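Local structure of conserved domain protein (Porphyromonas gingivalis, 3PNN) at residues Val252-Asp255 with Leu256-Ser259; Phe225-Ser228 with Glu229-Phe232. The protein probably transfers sugar units to form glycosidic linkages, as a cytoplasmic glycosyltransferase built on an alpha/beta/alpha Rossmann-like fold. All coordinates share one frame; numbering follows the deposited sequence. Where two conformers were deposited one is given.

Contact 1: Val252-Asp255 with Leu256-Ser259; sequences VVND and LIRS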
loop_
_atom_site.group_PDB
_atom_site.type_symbol
_atom_site.label_atom_id
_atom_site.label_comp_id
_atom_site.label_asym_id
_atom_site.label_seq_id
_atom_site.Cartn_x
_atom_site.Cartn_y
_atom_site.Cartn_z
ATOM N N VAL A 252 7.269 -11.028 -2.393
ATOM C CA VAL A 252 7.626 -11.615 -1.107
ATOM C C VAL A 252 6.464 -12.398 -0.503
ATOM O O VAL A 252 6.637 -13.524 -0.054
ATOM C CB VAL A 252 8.044 -10.508 -0.102
ATOM C CG1 VAL A 252 8.161 -11.083 1.302
ATOM C CG2 VAL A 252 9.350 -9.874 -0.562
ATOM N N VAL A 253 5.283 -11.787 -0.474
ATOM C CA VAL A 253 4.103 -12.448 0.080
ATOM C C VAL A 253 3.826 -13.740 -0.689
ATOM O O VAL A 253 3.555 -14.787 -0.103
ATOM C CB VAL A 253 2.866 -11.534 0.044
ATOM C CG1 VAL A 253 1.590 -12.335 0.306
ATOM C CG2 VAL A 253 3.012 -10.396 1.072
ATOM N N ASN A 254 3.914 -13.664 -2.008
ATOM C CA ASN A 254 3.692 -14.848 -2.834
ATOM C C ASN A 254 4.673 -15.975 -2.485
ATOM O O ASN A 254 4.302 -17.160 -2.403
ATOM C CB ASN A 254 3.778 -14.463 -4.314
ATOM C CG ASN A 254 3.314 -15.574 -5.239
ATOM O OD1 ASN A 254 2.127 -15.907 -5.287
ATOM N ND2 ASN A 254 4.246 -16.142 -5.989
ATOM N N ASP A 255 5.927 -15.610 -2.248
ATOM C CA ASP A 255 6.937 -16.609 -1.933
ATOM C C ASP A 255 6.651 -17.278 -0.598
ATOM O O ASP A 255 6.799 -18.490 -0.459
ATOM C CB ASP A 255 8.328 -15.977 -1.903
ATOM C CG ASP A 255 9.428 -17.024 -1.734
ATOM O OD1 ASP A 255 9.943 -17.511 -2.759
ATOM O OD2 ASP A 255 9.760 -17.373 -0.579
ATOM N N LEU A 256 6.247 -16.483 0.393
ATOM C CA LEU A 256 5.987 -17.005 1.731
ATOM C C LEU A 256 4.771 -17.924 1.781
ATOM O O LEU A 256 4.769 -18.946 2.480
ATOM C CB LEU A 256 5.801 -15.847 2.713
ATOM C CG LEU A 256 7.042 -14.995 2.976
ATOM C CD1 LEU A 256 6.675 -13.873 3.957
ATOM C CD2 LEU A 256 8.164 -15.862 3.538
ATOM N N ILE A 257 3.713 -17.558 1.067
ATOM C CA ILE A 257 2.552 -18.442 1.031
ATOM C C ILE A 257 2.829 -19.710 0.243
ATOM O O ILE A 257 2.366 -20.786 0.611
ATOM C CB ILE A 257 1.253 -17.746 0.525
ATOM C CG1 ILE A 257 1.404 -17.222 -0.894
ATOM C CG2 ILE A 257 0.896 -16.582 1.408
ATOM C CD1 ILE A 257 0.393 -16.078 -1.180
ATOM N N ARG A 258 3.602 -19.612 -0.830
ATOM C CA ARG A 258 3.941 -20.822 -1.575
ATOM C C ARG A 258 4.783 -21.817 -0.764
ATOM O O ARG A 258 4.619 -23.027 -0.904
ATOM C CB ARG A 258 4.637 -20.476 -2.890
ATOM C CG ARG A 258 3.716 -19.772 -3.880
ATOM C CD ARG A 258 4.398 -19.581 -5.222
ATOM N NE ARG A 258 4.923 -20.837 -5.750
ATOM C CZ ARG A 258 4.248 -21.654 -6.557
ATOM N NH1 ARG A 258 3.010 -21.348 -6.937
ATOM N NH2 ARG A 258 4.808 -22.778 -6.987
ATOM N N SER A 259 5.675 -21.318 0.086
ATOM C CA SER A 259 6.502 -22.202 0.904
ATOM C C SER A 259 5.723 -22.734 2.124
ATOM O O SER A 259 6.143 -23.695 2.781
ATOM C CB SER A 259 7.739 -21.451 1.374
ATOM O OG SER A 259 7.340 -20.450 2.291
HETATM O O HOH W 1 9.645 -18.504 1.588
#
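Four successive i to i+4 backbone bonds tie Val252-Asp255 to Leu256-Ser259. Ile257 N meets Val253 O at 3.0 Å with an N-H...O angle of 168°, whereas the bond from Ser259 N to Asp255 O is more bent.

The apolar contacts run along the buried side of the helix. Val252 and Leu256 lie side by side and point the same way, CG1 of the valine 4.1 Å from CD1 of the leucine. Next to them, CD1 of Ile257 reaches back to CG1 of Val253 at 4.2 Å; its CG1 stands between the backbone N and the carbonyl carbon (chi1 61°), which presses it against the carbonyl oxygens of Val253 and Asn254. Val264 of strand 263-268 touches both Val253 and Ile257.

Polar side chains occupy the more open side. Asn254 and Arg258 run alongside each other, and the amide ND2 rests 3.5 Å from the aliphatic CD of the arginine, with amide and guanidinium planes 33° apart. The far end of Asn254 is held elsewhere, OD1 accepting from Val182 N. Ser259 OG donates to Leu256 O at 3.0 Å from above the carbonyl plane. A water lies between OG and Asp255 OD2, but it sits too close to OD2 for the bridge to be more than doubtful.

These i to i+4 contacts are those of an amphipathic alpha-helix, which packs against helix 223-239 and strands 217-220 and 263-268.

Contact 2: Phe225-Ser228 with Glu229-Phe232; sequences FDYS and EELF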
loop_
_atom_site.group_PDB
_atom_site.type_symbol
_atom_site.label_atom_id
_atom_site.label_comp_id
_atom_site.label_asym_id
_atom_site.label_seq_id
_atom_site.Cartn_x
_atom_site.Cartn_y
_atom_site.Cartn_z
ATOM N N PHE A 225 9.226 -8.468 8.794
ATOM C CA PHE A 225 10.486 -7.787 8.476
ATOM C C PHE A 225 11.636 -8.778 8.309
ATOM O O PHE A 225 12.501 -8.610 7.447
ATOM C CB PHE A 225 10.862 -6.759 9.547
ATOM C CG PHE A 225 9.850 -5.656 9.728
ATOM C CD1 PHE A 225 9.577 -4.759 8.700
ATOM C CD2 PHE A 225 9.208 -5.486 10.949
ATOM C CE1 PHE A 225 8.647 -3.729 8.873
ATOM C CE2 PHE A 225 8.287 -4.462 11.136
ATOM C CZ PHE A 225 8.001 -3.573 10.090
ATOM N N ASP A 226 11.667 -9.795 9.159
ATOM C CA ASP A 226 12.746 -10.783 9.115
ATOM C C ASP A 226 12.677 -11.640 7.855
ATOM O O ASP A 226 13.707 -11.915 7.224
ATOM C CB ASP A 226 12.701 -11.696 10.348
ATOM C CG ASP A 226 13.002 -10.950 11.638
ATOM O OD1 ASP A 226 13.791 -9.978 11.603
ATOM O OD2 ASP A 226 12.440 -11.325 12.688
ATOM N N TYR A 227 11.472 -12.080 7.498
ATOM C CA TYR A 227 11.321 -12.855 6.270
ATOM C C TYR A 227 11.698 -11.984 5.072
ATOM O O TYR A 227 12.341 -12.457 4.129
ATOM C CB TYR A 227 9.891 -13.380 6.114
ATOM C CG TYR A 227 9.513 -14.451 7.120
ATOM C CD1 TYR A 227 10.335 -15.562 7.338
ATOM C CD2 TYR A 227 8.333 -14.354 7.846
ATOM C CE1 TYR A 227 9.979 -16.542 8.271
ATOM C CE2 TYR A 227 7.969 -15.328 8.772
ATOM C CZ TYR A 227 8.792 -16.411 8.979
ATOM O OH TYR A 227 8.414 -17.377 9.898
ATOM N N SER A 228 11.299 -10.714 5.110
ATOM C CA SER A 228 11.620 -9.798 4.009
ATOM C C SER A 228 13.114 -9.594 3.887
ATOM O O SER A 228 13.638 -9.464 2.783
ATOM C CB SER A 228 10.976 -8.424 4.200
ATOM O OG SER A 228 9.557 -8.485 4.145
ATOM N N GLU A 229 13.806 -9.504 5.018
ATOM C CA GLU A 229 15.270 -9.348 4.966
ATOM C C GLU A 229 15.922 -10.580 4.332
ATOM O O GLU A 229 16.866 -10.477 3.540
ATOM C CB GLU A 229 15.835 -9.102 6.365
ATOM C CG GLU A 229 17.356 -9.148 6.461
ATOM C CD GLU A 229 18.008 -7.781 6.332
ATOM O OE1 GLU A 229 17.340 -6.835 5.855
ATOM O OE2 GLU A 229 19.193 -7.656 6.715
ATOM N N GLU A 230 15.411 -11.755 4.675
ATOM C CA GLU A 230 15.930 -12.987 4.092
ATOM C C GLU A 230 15.789 -12.975 2.562
ATOM O O GLU A 230 16.736 -13.291 1.845
ATOM C CB GLU A 230 15.219 -14.207 4.686
ATOM C CG GLU A 230 15.509 -15.506 3.954
ATOM C CD GLU A 230 14.465 -16.576 4.239
ATOM O OE1 GLU A 230 13.917 -16.582 5.364
ATOM O OE2 GLU A 230 14.194 -17.402 3.336
ATOM N N LEU A 231 14.606 -12.608 2.075
ATOM C CA LEU A 231 14.334 -12.592 0.643
ATOM C C LEU A 231 15.034 -11.428 -0.053
ATOM O O LEU A 231 15.377 -11.512 -1.231
ATOM C CB LEU A 231 12.824 -12.547 0.390
ATOM C CG LEU A 231 12.120 -13.855 0.759
ATOM C CD1 LEU A 231 10.614 -13.747 0.590
ATOM C CD2 LEU A 231 12.678 -14.986 -0.083
ATOM N N PHE A 232 15.247 -10.339 0.680
ATOM C CA PHE A 232 16.000 -9.208 0.118
ATOM C C PHE A 232 17.441 -9.595 -0.192
ATOM O O PHE A 232 17.988 -9.235 -1.247
ATOM C CB PHE A 232 15.962 -8.002 1.068
ATOM C CG PHE A 232 16.373 -6.700 0.416
ATOM C CD1 PHE A 232 15.997 -6.414 -0.889
ATOM C CD2 PHE A 232 17.105 -5.747 1.123
ATOM C CE1 PHE A 232 16.354 -5.196 -1.486
ATOM C CE2 PHE A 232 17.470 -4.535 0.533
ATOM C CZ PHE A 232 17.094 -4.260 -0.773
#
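Glu230 and Tyr227 approach each other one turn apart on the alpha-helix 223-239, where carboxylate oxygen OE1 lies at the edge of the phenol ring, near its plane and 4.2 Å from CD1. The backbone beneath is regular: Phe225, Asp226, Tyr227 and Ser228 each accept from the amide four residues on. Of these bonds, Phe232 N to Ser228 O measures 2.8 Å and Leu231 N to Tyr227 O 3.1 Å.

Most of the remaining contact is made by the first side-chain carbons with carbonyl oxygens of the preceding turn. CB of Phe232 sits 3.2 Å from Ser228 O, and CB of Glu229 is 3.5 Å from Phe225 O. Leu231, which has two conformers, sets CG against Tyr227 O at 3.7 Å in the one given, while its branches continue toward helix 249-259.

Beyond this shell, partners from elsewhere in the chain fix the ends of the side chains. Glu229 CG lies opposite the backbone N (chi1 171°) and the chain then bends at chi2 (94°), bringing OE1 to a salt bridge with Arg111. Glu230 instead stays extended beyond CG, and its OE1 pairs with Arg261, which also touches Tyr227, consistent with the arginine holding the carboxylate beside the ring. On the buried side the Phe225 ring lies parallel to that of Phe118, and Phe232 meets the rings of Phe247 and His105 at inclined angles. Ser228 is buried too; its hydroxyl has Tyr224 O as its strongest partner, Asn104 OD1 also lies within bonding distance, and OG is turned back beside its own backbone N at a chi1 of -65°.

In the fold
Contacts 1 and 2 lie on consecutive helices, 249-259 and 223-239, with centres 12 Å apart, and they meet through side chains. In the given conformer of Leu231, Val252 CG1 packs 3.7 Å from Leu231 CD1, and Leu231 CD2 stands 3.8 Å from Asp255 OD2. Leu256 CD1 is 3.9 Å from Tyr227 CB. Arg261, just after the second helix, touches Leu256 and Tyr227 and pairs with Glu230, so the loop after helix 249-259 is tied to helix 223-239 by a salt bridge, and Arg261 packs on both. Both contacts sit about 18 Å from the centre of the chain. A glycerol, probably from the crystallisation liquor, lies about 4 Å from the Tyr227 side chain.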